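Local coordinates for protein aminoglycoside 3'-phosphotransferase AphA1-IAB (Acinetobacter baumannii, PDB 4FEX) that probably transfers phosphate from ATP to the 3'-hydroxyl of kanamycin and related aminoglycosides, giving resistance, and here holds a quinazoline ligand, at residues P51-K56 and W96-A101; T106-L111 and S201-I206; T67-R72 and I216-V221. All blocks are in the same frame, centred on the assembly; numbering follows the deposited sequence.

Contact 1: residues P51-K56 and W96-A101; sequences PELFLK and WLLTTA. With 0TO (N-(3-chlorophenyl)-6,7-dimethoxyquinazolin-4-amine), chain G.
The ring of F54 has A101 CB approaching it obliquely at CE2, 3.7 Å away, and the quinazoline ligand 0TO lying over one of its faces. The other flat group, W96, is met at its edge by L55 CD1 and stacks its ring with H57. F54 and W96 belong to neighbouring antiparallel strands, 53-59 and 94-100, of the five-stranded N-terminal sheet of a protein-kinase-like fold, and A101 follows the second strand; the short strand segments run at 165° to each other. F54 pairs with T99 and K56 with L97 as hydrogen-bonded pairs, each closed by two backbone bonds. Beyond the strand end the pairing continues less regularly: A101 N gives its hydrogen to E52 O from well above the carbonyl plane, over 3.1 Å.

The sheet has two unlike faces. On that of L55 and L98 the contacts are aliphatic, with L98 CD1 against L55 CB at 3.6 Å, while the L98 and L53 side chains cross obliquely, CD2 against CD1. On the other, F54, K56 and T99 meet the ligand in a pocket consistent with the nucleotide site of the family, whereas L97 goes to V66 and M70 of helix 61-76, joining the sheet to that helix. With CG anti to its carbonyl carbon (chi1 -72°), F54 turns its ring toward the pocket; one face lies over the amine N6, tilted against the quinazoline, with CD2 and CE2 nearest N5 and C4. K56 instead covers the chlorophenyl ring with its aliphatic chain, CG standing 3.5 Å from ligand C19. The chlorine on that ring lies by T99, nearest OG1 (3.0 Å from CL), with CG2 also beside it.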
loop_
_atom_site.group_PDB
_atom_site.type_symbol
_atom_site.label_atom_id
_atom_site.label_comp_id
_atom_site.label_asym_id
_atom_site.label_seq_id
_atom_site.Cartn_x
_atom_site.Cartn_y
_atom_site.Cartn_z
ATOM N N PRO A 51 4.973 -22.801 -6.685
ATOM C CA PRO A 51 4.200 -21.566 -6.845
ATOM C C PRO A 51 5.025 -20.389 -7.398
ATOM O O PRO A 51 6.241 -20.321 -7.188
ATOM C CB PRO A 51 3.709 -21.280 -5.418
ATOM C CG PRO A 51 4.726 -21.905 -4.530
ATOM C CD PRO A 51 5.311 -23.077 -5.274
ATOM N N GLU A 52 4.359 -19.484 -8.112
ATOM C CA GLU A 52 4.976 -18.238 -8.565
ATOM C C GLU A 52 5.627 -17.544 -7.368
ATOM O O GLU A 52 5.163 -17.676 -6.228
ATOM C CB GLU A 52 3.915 -17.344 -9.225
ATOM C CG GLU A 52 4.373 -15.945 -9.673
ATOM C CD GLU A 52 3.497 -15.358 -10.800
ATOM O OE1 GLU A 52 3.443 -15.977 -11.887
ATOM O OE2 GLU A 52 2.866 -14.287 -10.607
ATOM N N LEU A 53 6.722 -16.839 -7.616
ATOM C CA LEU A 53 7.437 -16.179 -6.536
ATOM C C LEU A 53 7.814 -14.775 -6.949
ATOM O O LEU A 53 8.031 -14.517 -8.130
ATOM C CB LEU A 53 8.720 -16.937 -6.182
ATOM C CG LEU A 53 8.724 -18.327 -5.538
ATOM C CD1 LEU A 53 10.108 -18.607 -4.989
ATOM C CD2 LEU A 53 7.705 -18.460 -4.442
ATOM N N PHE A 54 7.900 -13.862 -5.989
ATOM C CA PHE A 54 8.493 -12.563 -6.283
ATOM C C PHE A 54 9.772 -12.358 -5.498
ATOM O O PHE A 54 9.862 -12.733 -4.336
ATOM C CB PHE A 54 7.519 -11.422 -6.004
ATOM C CG PHE A 54 6.402 -11.330 -6.992
ATOM C CD1 PHE A 54 6.565 -10.631 -8.177
ATOM C CD2 PHE A 54 5.194 -11.942 -6.743
ATOM C CE1 PHE A 54 5.532 -10.545 -9.088
ATOM C CE2 PHE A 54 4.165 -11.860 -7.644
ATOM C CZ PHE A 54 4.328 -11.159 -8.814
ATOM N N LEU A 55 10.758 -11.759 -6.143
ATOM C CA LEU A 55 12.000 -11.419 -5.493
ATOM C C LEU A 55 12.155 -9.915 -5.647
ATOM O O LEU A 55 12.248 -9.420 -6.764
ATOM C CB LEU A 55 13.145 -12.174 -6.172
ATOM C CG LEU A 55 14.591 -11.939 -5.732
ATOM C CD1 LEU A 55 14.779 -12.198 -4.247
ATOM C CD2 LEU A 55 15.510 -12.837 -6.530
ATOM N N LYS A 56 12.117 -9.179 -4.538
ATOM C CA LYS A 56 12.320 -7.728 -4.558
ATOM C C LYS A 56 13.803 -7.494 -4.304
ATOM O O LYS A 56 14.386 -8.174 -3.463
ATOM C CB LYS A 56 11.485 -7.031 -3.469
ATOM C CG LYS A 56 10.245 -6.250 -3.944
ATOM C CD LYS A 56 9.988 -5.026 -3.045
ATOM C CE LYS A 56 8.831 -4.134 -3.532
ATOM N NZ LYS A 56 9.011 -2.638 -3.277
ATOM N N TRP A 96 17.578 -8.521 -0.323
ATOM C CA TRP A 96 16.853 -9.373 -1.246
ATOM C C TRP A 96 15.684 -9.994 -0.491
ATOM O O TRP A 96 15.851 -10.461 0.632
ATOM C CB TRP A 96 17.778 -10.452 -1.794
ATOM C CG TRP A 96 19.025 -9.900 -2.392
ATOM C CD1 TRP A 96 20.122 -9.401 -1.729
ATOM C CD2 TRP A 96 19.311 -9.778 -3.785
ATOM N NE1 TRP A 96 21.071 -8.976 -2.639
ATOM C CE2 TRP A 96 20.594 -9.201 -3.904
ATOM C CE3 TRP A 96 18.611 -10.111 -4.945
ATOM C CZ2 TRP A 96 21.178 -8.954 -5.130
ATOM C CZ3 TRP A 96 19.194 -9.859 -6.160
ATOM C CH2 TRP A 96 20.463 -9.288 -6.248
ATOM N N LEU A 97 14.504 -9.979 -1.106
ATOM C CA LEU A 97 13.288 -10.482 -0.476
ATOM C C LEU A 97 12.517 -11.416 -1.393
ATOM O O LEU A 97 11.957 -10.974 -2.378
ATOM C CB LEU A 97 12.374 -9.320 -0.061
ATOM C CG LEU A 97 11.063 -9.786 0.589
ATOM C CD1 LEU A 97 11.309 -10.906 1.582
ATOM C CD2 LEU A 97 10.388 -8.642 1.276
ATOM N N LEU A 98 12.459 -12.697 -1.039
ATOM C CA LEU A 98 11.729 -13.687 -1.820
ATOM C C LEU A 98 10.435 -14.070 -1.119
ATOM O O LEU A 98 10.461 -14.522 0.027
ATOM C CB LEU A 98 12.592 -14.937 -2.030
ATOM C CG LEU A 98 12.196 -15.937 -3.133
ATOM C CD1 LEU A 98 12.299 -15.297 -4.529
ATOM C CD2 LEU A 98 13.033 -17.223 -3.047
ATOM N N THR A 99 9.309 -13.895 -1.805
ATOM C CA THR A 99 8.001 -14.234 -1.237
ATOM C C THR A 99 7.163 -15.102 -2.176
ATOM O O THR A 99 7.442 -15.199 -3.372
ATOM C CB THR A 99 7.202 -12.967 -0.900
ATOM O OG1 THR A 99 7.145 -12.120 -2.058
ATOM C CG2 THR A 99 7.877 -12.203 0.240
ATOM N N THR A 100 6.136 -15.740 -1.639
ATOM C CA THR A 100 5.224 -16.492 -2.480
ATOM C C THR A 100 4.258 -15.486 -3.083
ATOM O O THR A 100 4.051 -14.409 -2.532
ATOM C CB THR A 100 4.415 -17.493 -1.664
ATOM O OG1 THR A 100 3.792 -16.799 -0.582
ATOM C CG2 THR A 100 5.305 -18.577 -1.083
ATOM N N ALA A 101 3.663 -15.826 -4.217
ATOM C CA ALA A 101 2.711 -14.923 -4.839
ATOM C C ALA A 101 1.317 -15.217 -4.354
ATOM O O ALA A 101 0.992 -16.354 -4.028
ATOM C CB ALA A 101 2.761 -15.014 -6.360
HETATM C C21 0TO G . 6.881 -7.681 -2.774
HETATM C C20 0TO G . 5.911 -8.636 -2.501
HETATM CL CL 0TO G . 5.947 -9.530 -1.022
HETATM C C18 0TO G . 4.885 -8.887 -3.412
HETATM C C19 0TO G . 6.787 -6.997 -3.981
HETATM C C17 0TO G . 5.735 -7.239 -4.877
HETATM C C7 0TO G . 4.821 -8.266 -4.656
HETATM N N6 0TO G . 3.773 -8.431 -5.477
HETATM C C4 0TO G . 2.807 -9.378 -5.400
HETATM N N5 0TO G . 2.877 -10.485 -4.626
HETATM C C8 0TO G . 1.938 -11.428 -4.656
HETATM N N9 0TO G . 0.911 -11.380 -5.496
HETATM C C2 0TO G . 1.795 -9.373 -6.348
HETATM C C1 0TO G . 0.809 -10.354 -6.336
HETATM C C3 0TO G . 1.681 -8.280 -7.187
HETATM C C10 0TO G . 0.620 -8.201 -8.077
HETATM O O11 0TO G . 0.542 -7.129 -8.916
HETATM C C14 0TO G . -0.150 -6.042 -8.241
HETATM C C12 0TO G . -0.351 -9.204 -8.102
HETATM C C15 0TO G . -0.252 -10.290 -7.223
HETATM O O13 0TO G . -1.389 -9.113 -8.988
HETATM C C16 0TO G . -1.762 -10.430 -9.421
#

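Contact 2: residues T106-L111 and S201-I206; sequences TAFQVL and SLDNLI. With 0TO (N-(3-chlorophenyl)-6,7-dimethoxyquinazolin-4-amine), chain G.
T106 and I206 are paired in antiparallel, non-hydrogen-bonded fashion with side chains diverging, and just beyond, the first turn of helix 107-113 directs two backbone N-H groups at the type I turn S201-N204 and the strand after it. A107 N bonds L205 O at 2.9 Å, nearly in line with the carbonyl; F108 N reaches L202 O at 3.0 Å from above the carbonyl plane. Carbonyls of the partner segment thus satisfy amides that a helix start cannot pair internally. The helix start is a capping box: T106 OG1, held between the backbone N and carbonyl carbon (chi1 70°), accepts from Q109 N, while Q109 OE1 accepts a weak bond from T106 N.

L202 fills the apolar side. Its CD2 meets A107 CB at 3.6 Å, its CB lies by F108 CB, and CD1 touches L111 CD2 where the two leucines cross at about a right angle. T106 CG2 and D203 O both approach the ligand methoxy carbon C14. The S201-N204 turn closely follows D199, the likely proton acceptor, whose carbonyl accepts a hydrogen bond from N204 ND2. Further out, L202 packs on L125 of helix 118-134 and L233 of helix 227-236, and A107 on F207 of strand 205-208.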
loop_
_atom_site.group_PDB
_atom_site.type_symbol
_atom_site.label_atom_id
_atom_site.label_comp_id
_atom_site.label_asym_id
_atom_site.label_seq_id
_atom_site.Cartn_x
_atom_site.Cartn_y
_atom_site.Cartn_z
ATOM N N THR A 106 -5.772 -7.895 -9.337
ATOM C CA THR A 106 -5.839 -6.788 -8.401
ATOM C C THR A 106 -7.278 -6.348 -8.319
ATOM O O THR A 106 -8.065 -6.666 -9.202
ATOM C CB THR A 106 -4.938 -5.602 -8.779
ATOM O OG1 THR A 106 -5.443 -4.947 -9.941
ATOM C CG2 THR A 106 -3.544 -6.070 -9.036
ATOM N N ALA A 107 -7.630 -5.656 -7.241
ATOM C CA ALA A 107 -8.969 -5.113 -7.098
ATOM C C ALA A 107 -9.273 -4.220 -8.302
ATOM O O ALA A 107 -10.389 -4.217 -8.821
ATOM C CB ALA A 107 -9.080 -4.322 -5.821
ATOM N N PHE A 108 -8.264 -3.479 -8.751
ATOM C CA PHE A 108 -8.422 -2.582 -9.879
ATOM C C PHE A 108 -8.792 -3.343 -11.148
ATOM O O PHE A 108 -9.740 -2.979 -11.847
ATOM C CB PHE A 108 -7.153 -1.766 -10.101
ATOM C CG PHE A 108 -7.218 -0.875 -11.292
ATOM C CD1 PHE A 108 -7.844 0.356 -11.214
ATOM C CD2 PHE A 108 -6.668 -1.267 -12.496
ATOM C CE1 PHE A 108 -7.914 1.184 -12.319
ATOM C CE2 PHE A 108 -6.731 -0.444 -13.602
ATOM C CZ PHE A 108 -7.354 0.781 -13.515
ATOM N N GLN A 109 -8.056 -4.400 -11.446
ATOM C CA GLN A 109 -8.384 -5.209 -12.610
ATOM C C GLN A 109 -9.807 -5.755 -12.540
ATOM O O GLN A 109 -10.553 -5.670 -13.507
ATOM C CB GLN A 109 -7.382 -6.348 -12.785
ATOM C CG GLN A 109 -5.966 -5.876 -13.066
ATOM C CD GLN A 109 -4.938 -6.980 -12.901
ATOM O OE1 GLN A 109 -5.286 -8.150 -12.714
ATOM N NE2 GLN A 109 -3.661 -6.610 -12.966
ATOM N N VAL A 110 -10.191 -6.309 -11.395
ATOM C CA VAL A 110 -11.506 -6.924 -11.270
ATOM C C VAL A 110 -12.600 -5.885 -11.411
ATOM O O VAL A 110 -13.656 -6.168 -11.944
ATOM C CB VAL A 110 -11.659 -7.665 -9.950
ATOM C CG1 VAL A 110 -12.941 -8.465 -9.946
ATOM C CG2 VAL A 110 -10.487 -8.589 -9.753
ATOM N N LEU A 111 -12.338 -4.672 -10.940
ATOM C CA LEU A 111 -13.244 -3.555 -11.179
ATOM C C LEU A 111 -13.399 -3.306 -12.675
ATOM O O LEU A 111 -14.513 -3.320 -13.186
ATOM C CB LEU A 111 -12.739 -2.296 -10.488
ATOM C CG LEU A 111 -13.490 -1.698 -9.298
ATOM C CD1 LEU A 111 -14.480 -2.669 -8.675
ATOM C CD2 LEU A 111 -12.454 -1.274 -8.283
ATOM N N SER A 201 -4.356 1.021 -1.858
ATOM C CA SER A 201 -4.777 1.415 -3.193
ATOM C C SER A 201 -5.414 0.224 -3.880
ATOM O O SER A 201 -5.438 -0.864 -3.335
ATOM C CB SER A 201 -3.575 1.886 -3.996
ATOM O OG SER A 201 -2.832 0.778 -4.449
ATOM N N LEU A 202 -5.930 0.420 -5.083
ATOM C CA LEU A 202 -6.664 -0.647 -5.740
ATOM C C LEU A 202 -5.704 -1.647 -6.359
ATOM O O LEU A 202 -6.115 -2.736 -6.778
ATOM C CB LEU A 202 -7.640 -0.095 -6.770
ATOM C CG LEU A 202 -8.968 0.400 -6.204
ATOM C CD1 LEU A 202 -9.775 1.100 -7.281
ATOM C CD2 LEU A 202 -9.768 -0.749 -5.597
ATOM N N ASP A 203 -4.420 -1.293 -6.378
ATOM C CA ASP A 203 -3.389 -2.165 -6.943
ATOM C C ASP A 203 -2.876 -3.158 -5.918
ATOM O O ASP A 203 -2.264 -4.167 -6.277
ATOM C CB ASP A 203 -2.215 -1.342 -7.481
ATOM C CG ASP A 203 -2.612 -0.453 -8.650
ATOM O OD1 ASP A 203 -3.269 -0.968 -9.586
ATOM O OD2 ASP A 203 -2.276 0.757 -8.623
ATOM N N ASN A 204 -3.139 -2.877 -4.645
ATOM C CA ASN A 204 -2.525 -3.629 -3.564
ATOM C C ASN A 204 -3.404 -4.648 -2.838
ATOM O O ASN A 204 -2.966 -5.281 -1.880
ATOM C CB ASN A 204 -1.902 -2.669 -2.569
ATOM C CG ASN A 204 -0.644 -2.065 -3.085
ATOM O OD1 ASN A 204 -0.039 -2.590 -4.018
ATOM N ND2 ASN A 204 -0.218 -0.963 -2.480
ATOM N N LEU A 205 -4.639 -4.815 -3.280
ATOM C CA LEU A 205 -5.464 -5.862 -2.695
ATOM C C LEU A 205 -5.785 -6.892 -3.754
ATOM O O LEU A 205 -6.144 -6.542 -4.866
ATOM C CB LEU A 205 -6.719 -5.260 -2.080
ATOM C CG LEU A 205 -6.230 -4.443 -0.887
ATOM C CD1 LEU A 205 -6.664 -2.985 -0.922
ATOM C CD2 LEU A 205 -6.674 -5.124 0.380
ATOM N N ILE A 206 -5.625 -8.164 -3.424
ATOM C CA ILE A 206 -5.713 -9.214 -4.432
ATOM C C ILE A 206 -7.027 -9.995 -4.330
ATOM O O ILE A 206 -7.332 -10.591 -3.285
ATOM C CB ILE A 206 -4.486 -10.170 -4.345
ATOM C CG1 ILE A 206 -3.193 -9.368 -4.148
ATOM C CG2 ILE A 206 -4.375 -11.055 -5.580
ATOM C CD1 ILE A 206 -2.924 -8.317 -5.237
HETATM C C21 0TO G . 6.881 -7.681 -2.774
HETATM C C20 0TO G . 5.911 -8.636 -2.501
HETATM CL CL 0TO G . 5.947 -9.530 -1.022
HETATM C C18 0TO G . 4.885 -8.887 -3.412
HETATM C C19 0TO G . 6.787 -6.997 -3.981
HETATM C C17 0TO G . 5.735 -7.239 -4.877
HETATM C C7 0TO G . 4.821 -8.266 -4.656
HETATM N N6 0TO G . 3.773 -8.431 -5.477
HETATM C C4 0TO G . 2.807 -9.378 -5.400
HETATM N N5 0TO G . 2.877 -10.485 -4.626
HETATM C C8 0TO G . 1.938 -11.428 -4.656
HETATM N N9 0TO G . 0.911 -11.380 -5.496
HETATM C C2 0TO G . 1.795 -9.373 -6.348
HETATM C C1 0TO G . 0.809 -10.354 -6.336
HETATM C C3 0TO G . 1.681 -8.280 -7.187
HETATM C C10 0TO G . 0.620 -8.201 -8.077
HETATM O O11 0TO G . 0.542 -7.129 -8.916
HETATM C C14 0TO G . -0.150 -6.042 -8.241
HETATM C C12 0TO G . -0.351 -9.204 -8.102
HETATM C C15 0TO G . -0.252 -10.290 -7.223
HETATM O O13 0TO G . -1.389 -9.113 -8.988
HETATM C C16 0TO G . -1.762 -10.430 -9.421
#

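Contact 3: residues T67-R72 and I216-V221; sequences TDEMVR and IDVGRV. With 0TO (N-(3-chlorophenyl)-6,7-dimethoxyquinazolin-4-amine), chain G.
R72 reaches across from helix 61-76 to the loop 216-221 and bonds V221 O through NE, 2.7 Å away. CG stands anti to the carbonyl carbon (chi1 -82°), and the chain then runs extended as far as NE, which carries the guanidinium past the loop backbone. The V221 oxygen lies in the guanidinium plane, and the donor lies in the carbonyl plane. A second bond, from NH1 to D68 O in the preceding helical turn, also lies near the guanidinium plane; held by two in-plane partners, the group has its rotation fixed. The methylene part of the side chain is packed as well, CD lying 3.3 Å from G219 O and 4.0 Å from V221 CB.

E69 takes the other course. Its CG is anti to the backbone N (chi1 -170°) and the chain continues straight, so that the carboxylate is delivered beside the quinazoline ligand, OE2 3.4 Å from its C21. On the way the E69 and V218 side chains cross at about a right angle, CG to CG2 4.0 Å, and CG passes close to the backbone N of G219. G219 is also where the two backbones come nearest, at E69.

The loop carries the I-D-x-G sequence of aminoglycoside kinases, probably the counterpart of the kinase DFG segment, and the helix stands in the place of the kinase C-helix. E69 OE1 forms a long, weak ion pair with K56, resembling the kinase lysine-glutamate pair. I216 lines the ligand from the loop side, its CD1 near ligand C3.

The chemistry is therefore divided: R72 ties the loop's V221 carbonyl to the helix while NH1 is held by its own helix, whereas E69 OE2 and D217 OD1, 4.3 Å apart without bonding, bring two acidic groups together at the border of the pocket.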
loop_
_atom_site.group_PDB
_atom_site.type_symbol
_atom_site.label_atom_id
_atom_site.label_comp_id
_atom_site.label_asym_id
_atom_site.label_seq_id
_atom_site.Cartn_x
_atom_site.Cartn_y
_atom_site.Cartn_z
ATOM N N THR A 67 13.930 -3.829 3.415
ATOM C CA THR A 67 14.045 -4.355 4.766
ATOM C C THR A 67 12.781 -4.069 5.570
ATOM O O THR A 67 12.250 -4.945 6.268
ATOM C CB THR A 67 15.275 -3.807 5.523
ATOM O OG1 THR A 67 16.484 -4.176 4.843
ATOM C CG2 THR A 67 15.320 -4.397 6.921
ATOM N N ASP A 68 12.291 -2.841 5.457
ATOM C CA ASP A 68 11.109 -2.430 6.193
ATOM C C ASP A 68 9.905 -3.296 5.839
ATOM O O ASP A 68 9.038 -3.563 6.680
ATOM C CB ASP A 68 10.796 -0.962 5.923
ATOM C CG ASP A 68 11.822 -0.021 6.523
ATOM O OD1 ASP A 68 12.642 -0.471 7.365
ATOM O OD2 ASP A 68 11.791 1.177 6.157
ATOM N N GLU A 69 9.859 -3.745 4.593
ATOM C CA GLU A 69 8.728 -4.527 4.125
ATOM C C GLU A 69 8.789 -5.946 4.680
ATOM O O GLU A 69 7.773 -6.516 5.089
ATOM C CB GLU A 69 8.683 -4.552 2.599
ATOM C CG GLU A 69 7.402 -5.142 2.054
ATOM C CD GLU A 69 7.361 -5.198 0.536
ATOM O OE1 GLU A 69 8.305 -4.675 -0.116
ATOM O OE2 GLU A 69 6.374 -5.771 0.011
ATOM N N MET A 70 9.987 -6.516 4.698
ATOM C CA MET A 70 10.183 -7.839 5.280
ATOM C C MET A 70 9.675 -7.925 6.728
ATOM O O MET A 70 8.926 -8.838 7.076
ATOM C CB MET A 70 11.657 -8.252 5.183
ATOM C CG MET A 70 11.937 -9.682 5.598
ATOM S SD MET A 70 12.054 -9.870 7.383
ATOM C CE MET A 70 13.462 -8.805 7.717
ATOM N N VAL A 71 10.091 -6.987 7.576
ATOM C CA VAL A 71 9.712 -7.063 8.986
ATOM C C VAL A 71 8.205 -6.890 9.161
ATOM O O VAL A 71 7.605 -7.448 10.074
ATOM C CB VAL A 71 10.461 -6.031 9.856
ATOM C CG1 VAL A 71 11.924 -6.350 9.886
ATOM C CG2 VAL A 71 10.240 -4.613 9.329
ATOM N N ARG A 72 7.594 -6.129 8.269
ATOM C CA ARG A 72 6.174 -5.875 8.376
ATOM C C ARG A 72 5.393 -7.078 7.878
ATOM O O ARG A 72 4.388 -7.464 8.489
ATOM C CB ARG A 72 5.798 -4.573 7.662
ATOM C CG ARG A 72 6.072 -3.341 8.530
ATOM C CD ARG A 72 6.328 -2.062 7.740
ATOM N NE ARG A 72 6.608 -0.926 8.631
ATOM C CZ ARG A 72 7.807 -0.646 9.149
ATOM N NH1 ARG A 72 8.868 -1.406 8.887
ATOM N NH2 ARG A 72 7.948 0.396 9.944
ATOM N N ILE A 216 -0.986 -6.834 -0.569
ATOM C CA ILE A 216 0.440 -6.793 -0.804
ATOM C C ILE A 216 0.979 -5.407 -0.505
ATOM O O ILE A 216 0.235 -4.494 -0.162
ATOM C CB ILE A 216 0.773 -7.139 -2.260
ATOM C CG1 ILE A 216 0.117 -6.114 -3.195
ATOM C CG2 ILE A 216 0.290 -8.518 -2.588
ATOM C CD1 ILE A 216 0.567 -6.186 -4.660
ATOM N N ASP A 217 2.288 -5.279 -0.638
ATOM C CA ASP A 217 2.988 -4.012 -0.542
ATOM C C ASP A 217 2.917 -3.391 0.858
ATOM O O ASP A 217 2.530 -2.223 1.028
ATOM C CB ASP A 217 2.476 -3.054 -1.617
ATOM C CG ASP A 217 3.580 -2.264 -2.242
ATOM O OD1 ASP A 217 4.573 -2.903 -2.666
ATOM O OD2 ASP A 217 3.461 -1.017 -2.285
ATOM N N VAL A 218 3.325 -4.166 1.857
ATOM C CA VAL A 218 3.041 -3.812 3.243
ATOM C C VAL A 218 4.119 -2.936 3.889
ATOM O O VAL A 218 4.151 -2.761 5.109
ATOM C CB VAL A 218 2.811 -5.083 4.074
ATOM C CG1 VAL A 218 1.576 -5.804 3.580
ATOM C CG2 VAL A 218 4.006 -5.980 3.962
ATOM N N GLY A 219 4.973 -2.353 3.057
ATOM C CA GLY A 219 6.139 -1.632 3.528
ATOM C C GLY A 219 5.926 -0.431 4.425
ATOM O O GLY A 219 6.835 -0.062 5.169
ATOM N N ARG A 220 4.754 0.192 4.353
ATOM C CA ARG A 220 4.481 1.387 5.156
ATOM C C ARG A 220 3.536 1.080 6.291
ATOM O O ARG A 220 3.086 2.003 6.978
ATOM C CB ARG A 220 3.862 2.514 4.315
ATOM C CG ARG A 220 4.689 2.932 3.124
ATOM C CD ARG A 220 4.656 4.450 2.913
ATOM N NE ARG A 220 5.513 4.838 1.797
ATOM C CZ ARG A 220 5.148 4.761 0.520
ATOM N NH1 ARG A 220 5.999 5.130 -0.432
ATOM N NH2 ARG A 220 3.933 4.323 0.191
ATOM N N VAL A 221 3.204 -0.200 6.459
ATOM C CA VAL A 221 2.376 -0.643 7.587
ATOM C C VAL A 221 2.911 -0.115 8.921
ATOM O O VAL A 221 4.118 -0.173 9.187
ATOM C CB VAL A 221 2.300 -2.184 7.663
ATOM C CG1 VAL A 221 2.007 -2.631 9.075
ATOM C CG2 VAL A 221 1.252 -2.726 6.697
HETATM C C21 0TO G . 6.881 -7.681 -2.774
HETATM C C20 0TO G . 5.911 -8.636 -2.501
HETATM CL CL 0TO G . 5.947 -9.530 -1.022
HETATM C C18 0TO G . 4.885 -8.887 -3.412
HETATM C C19 0TO G . 6.787 -6.997 -3.981
HETATM C C17 0TO G . 5.735 -7.239 -4.877
HETATM C C7 0TO G . 4.821 -8.266 -4.656
HETATM N N6 0TO G . 3.773 -8.431 -5.477
HETATM C C4 0TO G . 2.807 -9.378 -5.400
HETATM N N5 0TO G . 2.877 -10.485 -4.626
HETATM C C8 0TO G . 1.938 -11.428 -4.656
HETATM N N9 0TO G . 0.911 -11.380 -5.496
HETATM C C2 0TO G . 1.795 -9.373 -6.348
HETATM C C1 0TO G . 0.809 -10.354 -6.336
HETATM C C3 0TO G . 1.681 -8.280 -7.187
HETATM C C10 0TO G . 0.620 -8.201 -8.077
HETATM O O11 0TO G . 0.542 -7.129 -8.916
HETATM C C14 0TO G . -0.150 -6.042 -8.241
HETATM C C12 0TO G . -0.351 -9.204 -8.102
HETATM C C15 0TO G . -0.252 -10.290 -7.223
HETATM O O13 0TO G . -1.389 -9.113 -8.988
HETATM C C16 0TO G . -1.762 -10.430 -9.421
#

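The three contacts illustrate how one pocket is assembled from distant parts of a chain, for all of them touch the quinazoline ligand. Contacts 1 and 2 are buried; contact 3 is only partly so. Contact 1 belongs to the N-terminal sheet and relies on regular strand pairing, contact 2 joins a helix start to the turn after the likely catalytic aspartate, and contact 3 joins helix to loop through charged side chains. Strand 53-59 leads directly into helix 61-76, so contacts 1 and 3 touch, K56 beside E69. Contacts 2 and 3 meet where N204 O probably accepts from I216 N. Contacts 1 and 2 do not touch, their nearest atoms being about 7 Å apart.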